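Local coordinates for protein inactive glucansucrase (Lactobacillus reuteri, PDB 5JBD) that is an inactive glucansucrase, a multidomain protein of glycoside hydrolase family 70 built round a TIM barrel, and binds a calcium ion, at residues N225-N230 with K819-G824; M300-H305 with P813-T818; L453-D458 with M537-G542; T504-N509 with V552-G557. All blocks are in the same frame, centred on the assembly; numbering follows the deposited sequence.

Along the chain the first segments come in the order 225-230, 300-305, 453-458 and 504-509. Contacts 3 and 4 are nested in the loop closed by contact 2, and contact 2 in that closed by contact 1, so distant parts of the chain, some 590 residues apart in contact 1, meet beside the barrel, consistent with the circularly permuted barrel of family 70. Contacts 1 and 2 have centres 19 Å apart and fasten the loop after helix 805-811 against helix 291-304 and its surroundings. About 40 Å from contact 1, between centres, contact 3 joins helix 446-455 to an antiparallel sheet. Contact 4, centred 12 Å from contact 3, packs strand 550-555 onto that same sheet.

Contact 1 of 4, residues N225-N230 with K819-G824; sequences NQAGNN and KAISTG
Gln226 carries CG trans to its backbone N (chi1 -173°) and runs extended to its amide, whereas Ile821 turns CG1 away from its own carbonyl carbon (chi1 -64°) and continues straight to CD1; the two side chains consequently cross at about a right angle. Ile821 lies over one face of the Gln226 amide, with Gln226 NE2 3.5 Å from Ile821 CB and Gln226 OE1 3.7 Å from Ile821 CD1. The other branch of the isoleucine, CG2, reaches back over the glutamine stem and ends 3.8 Å from Ala227 CB. Beside this packing Gln226 O comes close to Ser822, 3.2 Å from its CB, and meets Ser822 CA in a CH...O contact of 3.4 Å, while accepting a hydrogen bond from Arg221.

The polar ends are held by charged neighbours. Gln226 NE2 bonds to both Asp291 and Asp294, and Lys334 donates to OE1, which fixes the rotation of the amide under Ile821. Ser822 OG bonds to Asp289 and to the second carboxylate oxygen of Asp291, making Asp291 a bridge between the two loops. Each loop is also braced internally. A type I turn from Asn225 to Gly228 is closed by Gly228 N to Asn225 O (2.9 Å), and Gly824 N bonds to Ala820 O (2.8 Å). The arrangement is a meeting of two long loops at the start of helix 291-304, with the side chain of Ser822 about 12 Å from the bound calcium ion, joining connections of the antiparallel sheet to the TIM barrel of family 70.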
loop_
_atom_site.group_PDB
_atom_site.type_symbol
_atom_site.label_atom_id
_atom_site.label_comp_id
_atom_site.label_asym_id
_atom_site.label_seq_id
_atom_site.Cartn_x
_atom_site.Cartn_y
_atom_site.Cartn_z
ATOM N N ASN A 225 -10.547 18.184 4.338
ATOM C CA ASN A 225 -10.789 18.942 3.094
ATOM C C ASN A 225 -11.832 18.302 2.159
ATOM O O ASN A 225 -11.924 18.670 0.988
ATOM C CB ASN A 225 -9.484 19.192 2.338
ATOM C CG ASN A 225 -9.576 20.382 1.392
ATOM O OD1 ASN A 225 -10.181 21.404 1.715
ATOM N ND2 ASN A 225 -9.019 20.233 0.202
ATOM N N GLN A 226 -12.646 17.390 2.686
ATOM C CA GLN A 226 -13.702 16.723 1.902
ATOM C C GLN A 226 -14.575 17.727 1.142
ATOM O O GLN A 226 -14.889 17.504 -0.034
ATOM C CB GLN A 226 -14.562 15.851 2.825
ATOM C CG GLN A 226 -15.603 14.972 2.135
ATOM C CD GLN A 226 -16.352 14.093 3.122
ATOM O OE1 GLN A 226 -16.147 14.192 4.328
ATOM N NE2 GLN A 226 -17.234 13.239 2.617
ATOM N N ALA A 227 -14.941 18.832 1.798
ATOM C CA ALA A 227 -15.786 19.858 1.180
ATOM C C ALA A 227 -15.005 20.950 0.422
ATOM O O ALA A 227 -15.614 21.881 -0.065
ATOM C CB ALA A 227 -16.705 20.478 2.223
ATOM N N GLY A 228 -13.686 20.823 0.287
ATOM C CA GLY A 228 -12.873 21.802 -0.432
ATOM C C GLY A 228 -12.673 23.144 0.250
ATOM O O GLY A 228 -12.349 24.123 -0.412
ATOM N N ASN A 229 -12.880 23.217 1.567
ATOM C CA ASN A 229 -12.739 24.490 2.285
ATOM C C ASN A 229 -11.979 24.383 3.620
ATOM O O ASN A 229 -12.154 25.210 4.503
ATOM C CB ASN A 229 -14.129 25.124 2.494
ATOM C CG ASN A 229 -14.986 24.359 3.491
ATOM O OD1 ASN A 229 -14.648 23.255 3.924
ATOM N ND2 ASN A 229 -16.105 24.954 3.866
ATOM N N ASN A 230 -11.164 23.353 3.777
ATOM C CA ASN A 230 -10.357 23.199 4.989
ATOM C C ASN A 230 -9.197 22.274 4.692
ATOM O O ASN A 230 -9.254 21.057 4.961
ATOM C CB ASN A 230 -11.205 22.675 6.148
ATOM C CG ASN A 230 -10.393 22.445 7.416
ATOM O OD1 ASN A 230 -9.190 22.758 7.476
ATOM N ND2 ASN A 230 -11.039 21.886 8.433
ATOM N N LYS A 819 -26.720 12.553 -0.945
ATOM C CA LYS A 819 -25.783 13.382 -1.702
ATOM C C LYS A 819 -24.435 13.425 -1.000
ATOM O O LYS A 819 -24.353 13.804 0.159
ATOM C CB LYS A 819 -26.337 14.787 -1.885
ATOM C CG LYS A 819 -27.580 14.815 -2.764
ATOM C CD LYS A 819 -28.094 16.228 -2.959
ATOM C CE LYS A 819 -29.130 16.308 -4.076
ATOM N NZ LYS A 819 -30.508 16.196 -3.533
ATOM N N ALA A 820 -23.389 13.009 -1.698
ATOM C CA ALA A 820 -22.016 13.059 -1.177
ATOM C C ALA A 820 -21.544 14.500 -0.933
ATOM O O ALA A 820 -21.935 15.427 -1.639
ATOM C CB ALA A 820 -21.071 12.352 -2.139
ATOM N N ILE A 821 -20.701 14.673 0.079
ATOM C CA ILE A 821 -20.203 16.007 0.474
ATOM C C ILE A 821 -19.366 16.642 -0.632
ATOM O O ILE A 821 -19.608 17.767 -1.014
ATOM C CB ILE A 821 -19.372 15.951 1.799
ATOM C CG1 ILE A 821 -20.289 15.517 2.966
ATOM C CG2 ILE A 821 -18.715 17.300 2.101
ATOM C CD1 ILE A 821 -19.686 15.428 4.369
ATOM N N SER A 822 -18.371 15.922 -1.134
ATOM C CA SER A 822 -17.413 16.526 -2.061
ATOM C C SER A 822 -18.068 16.954 -3.378
ATOM O O SER A 822 -17.715 18.003 -3.908
ATOM C CB SER A 822 -16.208 15.612 -2.316
ATOM O OG SER A 822 -16.472 14.592 -3.267
ATOM N N THR A 823 -19.045 16.181 -3.856
ATOM C CA THR A 823 -19.701 16.435 -5.171
ATOM C C THR A 823 -21.085 17.057 -5.124
ATOM O O THR A 823 -21.508 17.676 -6.103
ATOM C CB THR A 823 -19.877 15.133 -5.954
ATOM O OG1 THR A 823 -20.663 14.210 -5.179
ATOM C CG2 THR A 823 -18.537 14.534 -6.274
ATOM N N GLY A 824 -21.800 16.866 -4.013
ATOM C CA GLY A 824 -23.207 17.241 -3.923
ATOM C C GLY A 824 -24.163 16.357 -4.721
ATOM O O GLY A 824 -25.321 16.731 -4.878
#

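Contact 2 of 4, residues M300-H305 with P813-T818; sequences MNDMYH and PDLFTT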
loop_
_atom_site.group_PDB
_atom_site.type_symbol
_atom_site.label_atom_id
_atom_site.label_comp_id
_atom_site.label_asym_id
_atom_site.label_seq_id
_atom_site.Cartn_x
_atom_site.Cartn_y
_atom_site.Cartn_z
ATOM N N MET A 300 -22.586 -0.327 5.632
ATOM C CA MET A 300 -22.478 -1.261 6.743
ATOM C C MET A 300 -23.560 -1.009 7.802
ATOM O O MET A 300 -24.065 -1.961 8.390
ATOM C CB MET A 300 -21.050 -1.258 7.295
ATOM C CG MET A 300 -20.077 -1.875 6.272
ATOM S SD MET A 300 -18.359 -1.826 6.758
ATOM C CE MET A 300 -18.449 -3.006 8.096
ATOM N N ASN A 301 -23.970 0.244 7.982
ATOM C CA ASN A 301 -25.134 0.553 8.835
ATOM C C ASN A 301 -26.466 0.070 8.229
ATOM O O ASN A 301 -27.329 -0.448 8.944
ATOM C CB ASN A 301 -25.216 2.050 9.181
ATOM C CG ASN A 301 -26.284 2.354 10.226
ATOM O OD1 ASN A 301 -26.418 1.639 11.221
ATOM N ND2 ASN A 301 -27.063 3.406 9.992
ATOM N N ASP A 302 -26.637 0.246 6.928
ATOM C CA ASP A 302 -27.824 -0.296 6.236
ATOM C C ASP A 302 -27.933 -1.813 6.367
ATOM O O ASP A 302 -29.012 -2.346 6.638
ATOM C CB ASP A 302 -27.790 0.084 4.753
ATOM C CG ASP A 302 -28.154 1.528 4.512
ATOM O OD1 ASP A 302 -28.541 2.230 5.482
ATOM O OD2 ASP A 302 -28.040 1.959 3.340
ATOM N N MET A 303 -26.804 -2.492 6.169
ATOM C CA MET A 303 -26.765 -3.951 6.162
ATOM C C MET A 303 -26.878 -4.544 7.567
ATOM O O MET A 303 -27.569 -5.545 7.761
ATOM C CB MET A 303 -25.470 -4.452 5.499
ATOM C CG MET A 303 -25.379 -4.233 3.984
ATOM S SD MET A 303 -23.726 -4.629 3.327
ATOM C CE MET A 303 -23.773 -6.415 3.499
ATOM N N TYR A 304 -26.188 -3.938 8.535
ATOM C CA TYR A 304 -26.011 -4.528 9.861
ATOM C C TYR A 304 -26.483 -3.696 11.075
ATOM O O TYR A 304 -26.366 -4.170 12.201
ATOM C CB TYR A 304 -24.519 -4.863 10.042
ATOM C CG TYR A 304 -23.904 -5.707 8.923
ATOM C CD1 TYR A 304 -24.392 -6.984 8.631
ATOM C CD2 TYR A 304 -22.796 -5.248 8.187
ATOM C CE1 TYR A 304 -23.814 -7.762 7.619
ATOM C CE2 TYR A 304 -22.218 -6.017 7.178
ATOM C CZ TYR A 304 -22.722 -7.271 6.900
ATOM O OH TYR A 304 -22.126 -8.042 5.908
ATOM N N HIS A 305 -26.943 -2.462 10.871
ATOM C CA HIS A 305 -27.488 -1.626 11.946
ATOM C C HIS A 305 -26.464 -1.393 13.072
ATOM O O HIS A 305 -26.641 -1.782 14.233
ATOM C CB HIS A 305 -28.791 -2.215 12.449
ATOM C CG HIS A 305 -29.731 -2.567 11.354
ATOM N ND1 HIS A 305 -30.373 -1.613 10.597
ATOM C CD2 HIS A 305 -30.107 -3.767 10.856
ATOM C CE1 HIS A 305 -31.139 -2.213 9.703
ATOM N NE2 HIS A 305 -30.994 -3.519 9.838
ATOM N N PRO A 813 -32.178 1.762 -0.973
ATOM C CA PRO A 813 -32.235 2.861 -1.958
ATOM C C PRO A 813 -31.545 4.164 -1.508
ATOM O O PRO A 813 -31.077 4.931 -2.358
ATOM C CB PRO A 813 -33.743 3.072 -2.184
ATOM C CG PRO A 813 -34.415 2.442 -1.003
ATOM C CD PRO A 813 -33.521 1.322 -0.554
ATOM N N ASP A 814 -31.479 4.395 -0.195
ATOM C CA ASP A 814 -30.758 5.557 0.384
ATOM C C ASP A 814 -29.290 5.693 -0.076
ATOM O O ASP A 814 -28.761 6.810 -0.165
ATOM C CB ASP A 814 -30.831 5.533 1.925
ATOM C CG ASP A 814 -30.307 4.228 2.514
ATOM O OD1 ASP A 814 -31.034 3.212 2.479
ATOM O OD2 ASP A 814 -29.161 4.209 2.973
ATOM N N LEU A 815 -28.650 4.563 -0.387
ATOM C CA LEU A 815 -27.287 4.563 -0.910
ATOM C C LEU A 815 -27.125 5.449 -2.138
ATOM O O LEU A 815 -26.058 6.040 -2.337
ATOM C CB LEU A 815 -26.832 3.132 -1.262
ATOM C CG LEU A 815 -26.626 2.166 -0.092
ATOM C CD1 LEU A 815 -26.256 0.785 -0.608
ATOM C CD2 LEU A 815 -25.571 2.690 0.860
ATOM N N PHE A 816 -28.169 5.502 -2.971
ATOM C CA PHE A 816 -28.122 6.191 -4.253
ATOM C C PHE A 816 -29.005 7.441 -4.307
ATOM O O PHE A 816 -29.221 8.003 -5.390
ATOM C CB PHE A 816 -28.445 5.174 -5.367
ATOM C CG PHE A 816 -27.609 3.920 -5.261
ATOM C CD1 PHE A 816 -26.253 3.957 -5.534
ATOM C CD2 PHE A 816 -28.163 2.725 -4.819
ATOM C CE1 PHE A 816 -25.465 2.827 -5.394
ATOM C CE2 PHE A 816 -27.379 1.587 -4.687
ATOM C CZ PHE A 816 -26.028 1.639 -4.978
ATOM N N THR A 817 -29.485 7.892 -3.144
ATOM C CA THR A 817 -30.094 9.234 -3.022
ATOM C C THR A 817 -29.356 10.173 -2.052
ATOM O O THR A 817 -29.538 11.376 -2.126
ATOM C CB THR A 817 -31.583 9.154 -2.630
ATOM O OG1 THR A 817 -31.727 8.460 -1.391
ATOM C CG2 THR A 817 -32.381 8.436 -3.711
ATOM N N THR A 818 -28.530 9.639 -1.155
ATOM C CA THR A 818 -27.744 10.472 -0.244
ATOM C C THR A 818 -26.682 11.223 -1.022
ATOM O O THR A 818 -25.836 10.605 -1.678
ATOM C CB THR A 818 -27.081 9.612 0.818
ATOM O OG1 THR A 818 -28.107 8.954 1.563
ATOM C CG2 THR A 818 -26.186 10.462 1.766
#
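Asp302 and Asp814 approach from opposite directions and bring two acid groups together, Asp302 OD2 lying 2.5 Å from Asp814 OD2, a separation consistent with a proton held by one acid, which would ease the repulsion. The carboxylate planes are nearly perpendicular, 83° apart, and the remaining oxygens stand further back, with Asp302 OD1 3.3 Å from Asp814 OD2. Asp814 sets its CG between its backbone N and carbonyl carbon (chi1 56°), which swings the acid toward the helix, where Gln298 NE2 also bonds to OD2.

In the fold, Asp302 belongs to helix 291-304, which follows strand 279-282 of the TIM barrel, and Asp814 to a short 3-10 turn just after helix 805-811.

A van der Waals contact flanks the acid pair: Leu815 CD2 lies 3.6 Å from Asp302 OD2, and the same leucine rests on Gln298 and Leu299 one turn back along the helix.

Hydrogen bonds inside 813-818 hold this corner in shape. Asp814 O accepts from Thr818 OG1 (2.8 Å), arriving above the carbonyl plane, from Thr818 N (3.0 Å) and from Thr817 N (3.3 Å).

Contact 3 of 4, residues L453-D458 with M537-G542; sequences LLSNKD and MAVLVG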
loop_
_atom_site.group_PDB
_atom_site.type_symbol
_atom_site.label_atom_id
_atom_site.label_comp_id
_atom_site.label_asym_id
_atom_site.label_seq_id
_atom_site.Cartn_x
_atom_site.Cartn_y
_atom_site.Cartn_z
ATOM N N LEU A 453 1.649 -1.001 24.793
ATOM C CA LEU A 453 0.567 -1.127 23.824
ATOM C C LEU A 453 -0.592 -2.001 24.343
ATOM O O LEU A 453 -1.760 -1.631 24.218
ATOM C CB LEU A 453 1.069 -1.707 22.497
ATOM C CG LEU A 453 0.067 -1.521 21.335
ATOM C CD1 LEU A 453 0.284 -0.181 20.660
ATOM C CD2 LEU A 453 0.185 -2.645 20.314
ATOM N N LEU A 454 -0.263 -3.141 24.925
ATOM C CA LEU A 454 -1.275 -4.118 25.317
ATOM C C LEU A 454 -1.959 -3.838 26.655
ATOM O O LEU A 454 -2.959 -4.484 26.975
ATOM C CB LEU A 454 -0.671 -5.520 25.296
ATOM C CG LEU A 454 -0.250 -5.983 23.878
ATOM C CD1 LEU A 454 0.590 -7.249 23.951
ATOM C CD2 LEU A 454 -1.454 -6.212 22.971
ATOM N N SER A 455 -1.414 -2.922 27.449
ATOM C CA SER A 455 -2.037 -2.504 28.715
ATOM C C SER A 455 -2.767 -1.164 28.592
ATOM O O SER A 455 -3.515 -0.802 29.498
ATOM C CB SER A 455 -0.992 -2.447 29.841
ATOM O OG SER A 455 0.060 -1.538 29.549
ATOM N N ASN A 456 -2.563 -0.434 27.490
ATOM C CA ASN A 456 -3.208 0.879 27.313
ATOM C C ASN A 456 -4.747 0.797 27.225
ATOM O O ASN A 456 -5.292 -0.068 26.534
ATOM C CB ASN A 456 -2.667 1.592 26.057
ATOM C CG ASN A 456 -1.422 2.429 26.327
ATOM O OD1 ASN A 456 -1.001 2.643 27.471
ATOM N ND2 ASN A 456 -0.854 2.958 25.256
ATOM N N LYS A 457 -5.425 1.724 27.912
ATOM C CA LYS A 457 -6.876 1.891 27.830
ATOM C C LYS A 457 -7.218 2.729 26.594
ATOM O O LYS A 457 -6.372 3.479 26.089
ATOM C CB LYS A 457 -7.354 2.648 29.092
ATOM C CG LYS A 457 -8.856 2.752 29.291
ATOM C CD LYS A 457 -9.169 3.424 30.629
ATOM C CE LYS A 457 -10.664 3.525 30.897
ATOM N NZ LYS A 457 -11.347 4.305 29.842
ATOM N N ASP A 458 -8.479 2.679 26.171
ATOM C CA ASP A 458 -8.967 3.498 25.075
ATOM C C ASP A 458 -8.151 3.296 23.792
ATOM O O ASP A 458 -7.633 4.252 23.197
ATOM C CB ASP A 458 -9.078 4.975 25.489
ATOM C CG ASP A 458 -10.268 5.226 26.414
ATOM O OD1 ASP A 458 -11.402 4.871 26.042
ATOM O OD2 ASP A 458 -10.055 5.769 27.512
ATOM N N MET A 537 -3.514 -4.719 36.381
ATOM C CA MET A 537 -2.122 -4.992 35.981
ATOM C C MET A 537 -1.252 -3.771 36.297
ATOM O O MET A 537 -1.725 -2.637 36.264
ATOM C CB MET A 537 -2.059 -5.334 34.468
ATOM C CG MET A 537 -0.663 -5.599 33.884
ATOM S SD MET A 537 -0.629 -5.862 32.085
ATOM C CE MET A 537 -1.100 -7.585 31.993
ATOM N N ALA A 538 0.017 -4.028 36.614
ATOM C CA ALA A 538 1.043 -2.987 36.679
ATOM C C ALA A 538 2.127 -3.310 35.665
ATOM O O ALA A 538 2.666 -4.415 35.651
ATOM C CB ALA A 538 1.636 -2.906 38.076
ATOM N N VAL A 539 2.429 -2.335 34.812
ATOM C CA VAL A 539 3.514 -2.412 33.848
ATOM C C VAL A 539 4.570 -1.345 34.202
ATOM O O VAL A 539 4.265 -0.155 34.243
ATOM C CB VAL A 539 2.975 -2.181 32.427
ATOM C CG1 VAL A 539 4.111 -2.080 31.410
ATOM C CG2 VAL A 539 2.010 -3.295 32.054
ATOM N N LEU A 540 5.797 -1.789 34.446
ATOM C CA LEU A 540 6.923 -0.913 34.802
ATOM C C LEU A 540 7.879 -0.861 33.630
ATOM O O LEU A 540 8.409 -1.893 33.232
ATOM C CB LEU A 540 7.649 -1.434 36.044
ATOM C CG LEU A 540 7.140 -0.951 37.396
ATOM C CD1 LEU A 540 5.645 -1.158 37.547
ATOM C CD2 LEU A 540 7.897 -1.632 38.528
ATOM N N VAL A 541 8.114 0.336 33.098
ATOM C CA VAL A 541 8.988 0.518 31.967
ATOM C C VAL A 541 9.956 1.674 32.191
ATOM O O VAL A 541 9.525 2.794 32.484
ATOM C CB VAL A 541 8.164 0.784 30.697
ATOM C CG1 VAL A 541 9.078 1.109 29.520
ATOM C CG2 VAL A 541 7.290 -0.421 30.395
ATOM N N GLY A 542 11.257 1.390 32.033
ATOM C CA GLY A 542 12.326 2.403 32.070
ATOM C C GLY A 542 13.158 2.376 30.802
ATOM O O GLY A 542 13.276 1.324 30.173
#
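Ser455 and Val539 make the close part of this contact: Ser455 OG lies 3.6 Å from Val539 CG2, and the same methyl is 3.8 Å from Ser455 CB. Both side chains leave their backbones toward one another. Val539 holds CG2 trans to its carbonyl carbon, with chi1 of 173° placing the other methyl opposite the backbone N, and it is CG2 that meets the serine. The hydroxyl bonds to Ala451 O one turn earlier, and its oxygen meets the valine methyl by van der Waals contact.

Met537 gives the looser part. Its chain runs extended to the sulfur, SD, which stays 4.1 Å from Ser455 CB; the bend at chi3 (-82°) turns only CE. Even this side is buried, and protein closes over it: Met537 also rests on Ala492 of helix 483-496 and on Val615 and Val617 of strand 612-618.

Helix 446-455, which leads to barrel strand 460-464, thus lies against one face of the antiparallel sheet, with Val539 also touching Ala451, and Val541 touching Ala448 and Ile452. Strand 537-542 is itself held between strands 510-515 and 612-618 by backbone hydrogen bonds.

Contact 4 of 4, residues T504-N509 with V552-G557; sequences TKLNNN and VAINMG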
loop_
_atom_site.group_PDB
_atom_site.type_symbol
_atom_site.label_atom_id
_atom_site.label_comp_id
_atom_site.label_asym_id
_atom_site.label_seq_id
_atom_site.Cartn_x
_atom_site.Cartn_y
_atom_site.Cartn_z
ATOM N N THR A 504 2.261 7.004 35.754
ATOM C CA THR A 504 2.944 7.848 36.733
ATOM C C THR A 504 4.462 7.662 36.642
ATOM O O THR A 504 4.930 6.531 36.661
ATOM C CB THR A 504 2.468 7.437 38.132
ATOM O OG1 THR A 504 1.051 7.609 38.224
ATOM C CG2 THR A 504 3.120 8.266 39.218
ATOM N N LYS A 505 5.216 8.755 36.522
ATOM C CA LYS A 505 6.681 8.678 36.549
ATOM C C LYS A 505 7.163 8.402 37.969
ATOM O O LYS A 505 6.758 9.097 38.910
ATOM C CB LYS A 505 7.330 9.959 36.042
ATOM C CG LYS A 505 7.218 10.146 34.539
ATOM C CD LYS A 505 7.846 11.462 34.114
ATOM C CE LYS A 505 9.358 11.424 34.215
ATOM N NZ LYS A 505 9.998 12.630 33.626
ATOM N N LEU A 506 7.995 7.375 38.107
ATOM C CA LEU A 506 8.591 6.981 39.392
ATOM C C LEU A 506 9.949 7.641 39.610
ATOM O O LEU A 506 10.356 7.868 40.739
ATOM C CB LEU A 506 8.712 5.457 39.484
ATOM C CG LEU A 506 7.392 4.688 39.349
ATOM C CD1 LEU A 506 7.679 3.201 39.211
ATOM C CD2 LEU A 506 6.420 4.958 40.502
ATOM N N ASN A 507 10.664 7.906 38.524
ATOM C CA ASN A 507 11.840 8.776 38.541
ATOM C C ASN A 507 11.900 9.378 37.153
ATOM O O ASN A 507 10.966 9.174 36.394
ATOM C CB ASN A 507 13.122 8.009 38.963
ATOM C CG ASN A 507 13.507 6.887 37.996
ATOM O OD1 ASN A 507 13.427 7.040 36.777
ATOM N ND2 ASN A 507 13.935 5.753 38.548
ATOM N N ASN A 508 12.968 10.086 36.785
ATOM C CA ASN A 508 12.957 10.819 35.513
ATOM C C ASN A 508 12.901 9.924 34.266
ATOM O O ASN A 508 12.482 10.393 33.207
ATOM C CB ASN A 508 14.149 11.785 35.400
ATOM C CG ASN A 508 13.951 12.851 34.309
ATOM O OD1 ASN A 508 12.835 13.359 34.096
ATOM N ND2 ASN A 508 15.028 13.161 33.583
ATOM N N ASN A 509 13.285 8.651 34.398
ATOM C CA ASN A 509 13.325 7.733 33.260
ATOM C C ASN A 509 12.541 6.432 33.438
ATOM O O ASN A 509 12.728 5.507 32.655
ATOM C CB ASN A 509 14.790 7.415 32.931
ATOM C CG ASN A 509 15.614 8.667 32.728
ATOM O OD1 ASN A 509 15.317 9.483 31.860
ATOM N ND2 ASN A 509 16.614 8.857 33.565
ATOM N N VAL A 552 10.772 1.122 44.421
ATOM C CA VAL A 552 9.684 1.988 43.958
ATOM C C VAL A 552 8.357 1.507 44.526
ATOM O O VAL A 552 8.197 0.320 44.798
ATOM C CB VAL A 552 9.591 2.041 42.418
ATOM C CG1 VAL A 552 10.847 2.683 41.841
ATOM C CG2 VAL A 552 9.390 0.655 41.815
ATOM N N ALA A 553 7.403 2.434 44.657
ATOM C CA ALA A 553 6.091 2.149 45.227
ATOM C C ALA A 553 5.026 2.338 44.139
ATOM O O ALA A 553 4.861 3.449 43.639
ATOM C CB ALA A 553 5.820 3.083 46.397
ATOM N N ILE A 554 4.334 1.253 43.781
ATOM C CA ILE A 554 3.298 1.262 42.732
ATOM C C ILE A 554 1.914 1.273 43.372
ATOM O O ILE A 554 1.618 0.428 44.202
ATOM C CB ILE A 554 3.371 -0.003 41.832
ATOM C CG1 ILE A 554 4.809 -0.304 41.406
ATOM C CG2 ILE A 554 2.445 0.139 40.618
ATOM C CD1 ILE A 554 5.541 0.867 40.791
ATOM N N ASN A 555 1.061 2.208 42.979
ATOM C CA ASN A 555 -0.298 2.239 43.492
ATOM C C ASN A 555 -1.225 1.351 42.658
ATOM O O ASN A 555 -1.678 1.754 41.579
ATOM C CB ASN A 555 -0.849 3.662 43.537
ATOM C CG ASN A 555 -2.226 3.722 44.173
ATOM O OD1 ASN A 555 -2.670 2.749 44.795
ATOM N ND2 ASN A 555 -2.890 4.868 44.069
ATOM N N MET A 556 -1.546 0.171 43.185
ATOM C CA MET A 556 -2.473 -0.758 42.526
ATOM C C MET A 556 -3.949 -0.371 42.708
ATOM O O MET A 556 -4.815 -0.872 41.977
ATOM C CB MET A 556 -2.233 -2.188 43.027
ATOM C CG MET A 556 -0.778 -2.655 42.945
ATOM S SD MET A 556 -0.061 -2.551 41.287
ATOM C CE MET A 556 -1.002 -3.815 40.450
ATOM N N GLY A 557 -4.228 0.490 43.684
ATOM C CA GLY A 557 -5.573 0.973 43.968
ATOM C C GLY A 557 -6.196 0.377 45.217
ATOM O O GLY A 557 -5.793 -0.693 45.678
#
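Leu506 meets Val552 and Ile554 where two antiparallel sheets pack as layers, in the beta domain inserted in the chain between barrel strands 460-464 and 652-654. The chain turns a corner at Leu506, within the connection between hairpin strands 501-505 and 510-515; strand 550-555 pairs with strand 596-605 in the other layer.

The apolar packing depends on Leu506. Its CG stands trans to the carbonyl carbon (chi1 -59°), which sends both methyls toward strand 550-555, where the leucine crosses Val552 and Ile554 at about right angles. CD1 touches both, 3.5 Å from Ile554 CD1 and 3.9 Å from Val552 CB. Ile554 bends at chi2 (-52°), which carries CD1 to the leucine. Around this group, Ala512 touches both Leu506 and Ile554, and Leu510 touches Val552; Ile554 also rests on Ala538 and Leu540, placing the contact against strand 537-542 of the larger sheet.

Local polar bonds shape the bends of each segment. Asn507 OD1 accepts from Asn509 N (2.9 Å) in the carbonyl plane, forming an Asx turn. Lys505 NZ bonds to Asn508 OD1 (3.0 Å) and also to Asn361, which lies outside both segments. A second Asx turn ends the other strand, where Gly557 N approaches Asn555 OD1 (3.0 Å) from well above the carbonyl plane.

Close approach to the backbone comes from the second leucine methyl: Leu506 CD2 lies 3.8 Å from Ala553 O.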